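Local coordinates for erythrocyte membrane protein 1 (Plasmodium falciparum, PDB 2XU0), which probably binds host cell-surface receptors through its Duffy-binding-like adhesion domain, the N-terminal part of a parasite protein involved in rosetting of infected erythrocytes, at residues F316-R325 with F432-C442. The protein carries 10 engineered substitutions. Numbering follows the deposited sequence.
Sequences FEEWSEEFCR and FLNLLNNGKHC
A disulfide joins Cys-324 to Cys-442, and next to it the carboxylate of Glu-321 holds the backbone of 439-442. Glu-321 CG lies beside its own backbone N (chi1 -78°) and the chain bends at chi2, turning the carboxylate onto the amides of His-441 and Cys-442. His-441 N gives an almost straight hydrogen bond to the syn lone pair of Glu-321 OE1 at 2.9 Å, while Cys-442 N reaches Glu-321 OE2 in a weak one of 3.3 Å. Gly-439 CA lies only 3.2 Å from Glu-321 OE2, so the backbone passes right against the carboxylate. The N-H groups facing it would probably favour the carboxylate form of this buried acid. A water donates to Ser-320 OG and also lies within hydrogen-bonding distance of Glu-321 OE2 and Leu-436 O.

At the other end the packing is apolar and close. Leu-436 CD1 sits over one face of the Phe-316 ring, 3.9 Å from its centroid, and its other methyl, CD2, lies 3.3 Å from Ser-320 OG. Phe-432 meets the same ring obliquely, the planes 36° apart.

The partly exposed side is looser: Arg-325 CB rests over a face of the His-441 ring, 3.8 Å from ND1, and the arginine chain runs along the ring before bending at chi3, where NE and NH2 grip Glu-322 side-on.

The segments 316-325 and 432-437, on helices 311-338 and 429-437, cross at -42° within the C-terminal subdomain of the Duffy-binding-like fold. Helix 371-407 adjoins Phe-316 through Gln-394 and stacks Tyr-398 on Phe-432, while Arg-194 of helix 186-204 forms a salt bridge with Glu-317 and also touches Glu-321, and helix 22-39 touches Glu-317 and Leu-435.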
loop_
_atom_site.group_PDB
_atom_site.type_symbol
_atom_site.label_atom_id
_atom_site.label_comp_id
_atom_site.label_asym_id
_atom_site.label_seq_id
_atom_site.Cartn_x
_atom_site.Cartn_y
_atom_site.Cartn_z
ATOM N N PHE A 316 2.986 -3.151 4.533
ATOM C CA PHE A 316 4.246 -3.783 4.210
ATOM C C PHE A 316 4.176 -4.300 2.755
ATOM O O PHE A 316 5.164 -4.214 2.037
ATOM C CB PHE A 316 4.510 -4.927 5.239
ATOM C CG PHE A 316 5.899 -5.521 5.332
ATOM C CD1 PHE A 316 6.962 -4.986 4.600
ATOM C CD2 PHE A 316 6.143 -6.642 6.133
ATOM C CE1 PHE A 316 8.252 -5.539 4.690
ATOM C CE2 PHE A 316 7.421 -7.214 6.197
ATOM C CZ PHE A 316 8.473 -6.648 5.498
ATOM N N GLU A 317 3.011 -4.818 2.317
ATOM C CA GLU A 317 2.840 -5.300 0.939
ATOM C C GLU A 317 2.939 -4.090 -0.026
ATOM O O GLU A 317 3.590 -4.182 -1.058
ATOM C CB GLU A 317 1.489 -6.051 0.779
ATOM C CG GLU A 317 1.227 -6.595 -0.614
ATOM C CD GLU A 317 0.671 -5.624 -1.643
ATOM O OE1 GLU A 317 0.105 -4.577 -1.253
ATOM O OE2 GLU A 317 0.839 -5.899 -2.851
ATOM N N GLU A 318 2.336 -2.961 0.326
ATOM C CA GLU A 318 2.440 -1.758 -0.520
ATOM C C GLU A 318 3.863 -1.192 -0.469
ATOM O O GLU A 318 4.378 -0.697 -1.480
ATOM C CB GLU A 318 1.450 -0.711 -0.044
ATOM C CG GLU A 318 1.382 0.539 -0.910
ATOM C CD GLU A 318 0.302 1.488 -0.459
ATOM O OE1 GLU A 318 -0.396 1.164 0.531
ATOM O OE2 GLU A 318 0.104 2.527 -1.129
ATOM N N TRP A 319 4.530 -1.315 0.699
ATOM C CA TRP A 319 5.905 -0.835 0.837
ATOM C C TRP A 319 6.778 -1.556 -0.172
ATOM O O TRP A 319 7.551 -0.920 -0.888
ATOM C CB TRP A 319 6.437 -1.033 2.271
ATOM C CG TRP A 319 7.870 -0.607 2.431
ATOM C CD1 TRP A 319 8.317 0.626 2.815
ATOM C CD2 TRP A 319 9.040 -1.373 2.098
ATOM N NE1 TRP A 319 9.690 0.668 2.770
ATOM C CE2 TRP A 319 10.163 -0.544 2.333
ATOM C CE3 TRP A 319 9.255 -2.703 1.694
ATOM C CZ2 TRP A 319 11.475 -0.996 2.164
ATOM C CZ3 TRP A 319 10.551 -3.131 1.456
ATOM C CH2 TRP A 319 11.645 -2.274 1.675
ATOM N N SER A 320 6.681 -2.883 -0.198
ATOM C CA SER A 320 7.503 -3.726 -1.071
ATOM C C SER A 320 7.242 -3.523 -2.569
ATOM O O SER A 320 8.195 -3.474 -3.350
ATOM C CB SER A 320 7.412 -5.196 -0.657
ATOM O OG SER A 320 6.123 -5.720 -0.897
ATOM N N GLU A 321 5.968 -3.383 -2.952
ATOM C CA GLU A 321 5.561 -3.145 -4.344
ATOM C C GLU A 321 6.054 -1.791 -4.853
ATOM O O GLU A 321 6.605 -1.705 -5.962
ATOM C CB GLU A 321 4.032 -3.269 -4.502
ATOM C CG GLU A 321 3.560 -4.723 -4.554
ATOM C CD GLU A 321 4.035 -5.427 -5.809
ATOM O OE1 GLU A 321 3.479 -5.154 -6.896
ATOM O OE2 GLU A 321 5.049 -6.152 -5.723
ATOM N N GLU A 322 5.891 -0.763 -4.032
ATOM C CA GLU A 322 6.326 0.608 -4.327
ATOM C C GLU A 322 7.820 0.725 -4.313
ATOM O O GLU A 322 8.350 1.501 -5.098
ATOM C CB GLU A 322 5.680 1.625 -3.368
ATOM C CG GLU A 322 4.206 1.816 -3.666
ATOM C CD GLU A 322 3.936 2.515 -4.988
ATOM O OE1 GLU A 322 4.047 3.763 -5.024
ATOM O OE2 GLU A 322 3.691 1.814 -6.001
ATOM N N PHE A 323 8.518 -0.061 -3.448
ATOM C CA PHE A 323 9.985 -0.102 -3.394
ATOM C C PHE A 323 10.488 -0.656 -4.737
ATOM O O PHE A 323 11.360 -0.053 -5.365
ATOM C CB PHE A 323 10.505 -1.000 -2.207
ATOM C CG PHE A 323 11.947 -1.458 -2.359
ATOM C CD1 PHE A 323 13.003 -0.545 -2.264
ATOM C CD2 PHE A 323 12.246 -2.770 -2.717
ATOM C CE1 PHE A 323 14.325 -0.953 -2.487
ATOM C CE2 PHE A 323 13.575 -3.178 -2.921
ATOM C CZ PHE A 323 14.598 -2.262 -2.820
ATOM N N CYS A 324 9.960 -1.825 -5.162
ATOM C CA CYS A 324 10.368 -2.486 -6.417
ATOM C C CYS A 324 10.049 -1.610 -7.641
ATOM O O CYS A 324 10.855 -1.541 -8.575
ATOM C CB CYS A 324 9.705 -3.851 -6.532
ATOM S SG CYS A 324 10.288 -5.069 -5.323
ATOM N N ARG A 325 8.881 -0.958 -7.635
ATOM C CA ARG A 325 8.445 -0.091 -8.735
ATOM C C ARG A 325 9.401 1.098 -8.859
ATOM O O ARG A 325 9.972 1.275 -9.923
ATOM C CB ARG A 325 6.996 0.365 -8.550
ATOM C CG ARG A 325 6.518 1.347 -9.636
ATOM C CD ARG A 325 5.095 1.813 -9.395
ATOM N NE ARG A 325 4.998 2.828 -8.342
ATOM C CZ ARG A 325 5.204 4.133 -8.520
ATOM N NH1 ARG A 325 5.553 4.602 -9.708
ATOM N NH2 ARG A 325 5.081 4.973 -7.505
ATOM N N PHE A 432 6.819 -15.510 4.535
ATOM C CA PHE A 432 6.097 -14.279 4.243
ATOM C C PHE A 432 6.909 -13.390 3.282
ATOM O O PHE A 432 6.311 -12.733 2.432
ATOM C CB PHE A 432 5.658 -13.528 5.535
ATOM C CG PHE A 432 4.871 -12.278 5.197
ATOM C CD1 PHE A 432 3.510 -12.346 4.927
ATOM C CD2 PHE A 432 5.505 -11.039 5.100
ATOM C CE1 PHE A 432 2.800 -11.206 4.527
ATOM C CE2 PHE A 432 4.797 -9.904 4.716
ATOM C CZ PHE A 432 3.445 -9.992 4.432
ATOM N N LEU A 433 8.260 -13.379 3.403
ATOM C CA LEU A 433 9.123 -12.604 2.525
ATOM C C LEU A 433 9.088 -13.103 1.072
ATOM O O LEU A 433 9.166 -12.277 0.161
ATOM C CB LEU A 433 10.575 -12.438 3.050
ATOM C CG LEU A 433 10.757 -11.584 4.324
ATOM C CD1 LEU A 433 12.224 -11.565 4.781
ATOM C CD2 LEU A 433 10.302 -10.155 4.118
ATOM N N ASN A 434 8.878 -14.419 0.872
ATOM C CA ASN A 434 8.713 -15.055 -0.444
ATOM C C ASN A 434 7.475 -14.490 -1.121
ATOM O O ASN A 434 7.495 -14.300 -2.323
ATOM C CB ASN A 434 8.531 -16.592 -0.327
ATOM C CG ASN A 434 9.699 -17.393 0.192
ATOM O OD1 ASN A 434 9.523 -18.493 0.727
ATOM N ND2 ASN A 434 10.917 -16.904 0.005
ATOM N N LEU A 435 6.406 -14.205 -0.359
ATOM C CA LEU A 435 5.177 -13.606 -0.909
ATOM C C LEU A 435 5.475 -12.192 -1.452
ATOM O O LEU A 435 4.946 -11.813 -2.505
ATOM C CB LEU A 435 4.074 -13.530 0.164
ATOM C CG LEU A 435 3.610 -14.842 0.818
ATOM C CD1 LEU A 435 2.399 -14.601 1.739
ATOM C CD2 LEU A 435 3.365 -15.964 -0.211
ATOM N N LEU A 436 6.335 -11.430 -0.740
ATOM C CA LEU A 436 6.723 -10.086 -1.164
ATOM C C LEU A 436 7.523 -10.164 -2.458
ATOM O O LEU A 436 7.272 -9.366 -3.364
ATOM C CB LEU A 436 7.474 -9.304 -0.061
ATOM C CG LEU A 436 6.713 -9.058 1.251
ATOM C CD1 LEU A 436 7.581 -8.307 2.210
ATOM C CD2 LEU A 436 5.359 -8.328 1.027
ATOM N N ASN A 437 8.429 -11.149 -2.565
ATOM C CA ASN A 437 9.205 -11.447 -3.794
ATOM C C ASN A 437 8.278 -11.699 -4.977
ATOM O O ASN A 437 8.615 -11.375 -6.112
ATOM C CB ASN A 437 10.071 -12.727 -3.605
ATOM C CG ASN A 437 11.242 -12.535 -2.672
ATOM O OD1 ASN A 437 11.499 -11.418 -2.205
ATOM N ND2 ASN A 437 11.944 -13.625 -2.323
ATOM N N ASN A 438 7.113 -12.280 -4.698
ATOM C CA ASN A 438 6.144 -12.692 -5.716
ATOM C C ASN A 438 5.209 -11.618 -6.189
ATOM O O ASN A 438 4.358 -11.923 -7.010
ATOM C CB ASN A 438 5.322 -13.864 -5.195
ATOM C CG ASN A 438 6.097 -15.126 -5.017
ATOM O OD1 ASN A 438 7.068 -15.375 -5.720
ATOM N ND2 ASN A 438 5.650 -15.957 -4.084
ATOM N N GLY A 439 5.319 -10.403 -5.655
ATOM C CA GLY A 439 4.424 -9.311 -6.027
ATOM C C GLY A 439 4.494 -8.923 -7.486
ATOM O O GLY A 439 5.496 -9.193 -8.146
ATOM N N LYS A 440 3.444 -8.281 -8.009
ATOM C CA LYS A 440 3.409 -7.848 -9.418
ATOM C C LYS A 440 4.720 -7.119 -9.841
ATOM O O LYS A 440 5.413 -7.555 -10.774
ATOM C CB LYS A 440 2.172 -6.968 -9.668
ATOM C CG LYS A 440 1.876 -6.678 -11.143
ATOM C CD LYS A 440 0.769 -5.630 -11.316
ATOM C CE LYS A 440 -0.585 -6.256 -11.547
ATOM N NZ LYS A 440 -1.623 -5.239 -11.895
ATOM N N HIS A 441 5.070 -6.061 -9.115
ATOM C CA HIS A 441 6.250 -5.244 -9.406
ATOM C C HIS A 441 7.523 -5.960 -9.016
ATOM O O HIS A 441 8.467 -5.978 -9.797
ATOM C CB HIS A 441 6.152 -3.875 -8.712
ATOM C CG HIS A 441 5.087 -2.996 -9.280
ATOM N ND1 HIS A 441 5.261 -2.340 -10.484
ATOM C CD2 HIS A 441 3.863 -2.690 -8.795
ATOM C CE1 HIS A 441 4.138 -1.671 -10.697
ATOM N NE2 HIS A 441 3.280 -1.833 -9.703
ATOM N N CYS A 442 7.545 -6.608 -7.836
ATOM C CA CYS A 442 8.758 -7.304 -7.370
ATOM C C CYS A 442 9.208 -8.521 -8.167
ATOM O O CYS A 442 10.413 -8.727 -8.315
ATOM C CB CYS A 442 8.689 -7.589 -5.880
ATOM S SG CYS A 442 8.572 -6.091 -4.859
HETATM O O HOH W 1 5.821 -7.207 -3.299
#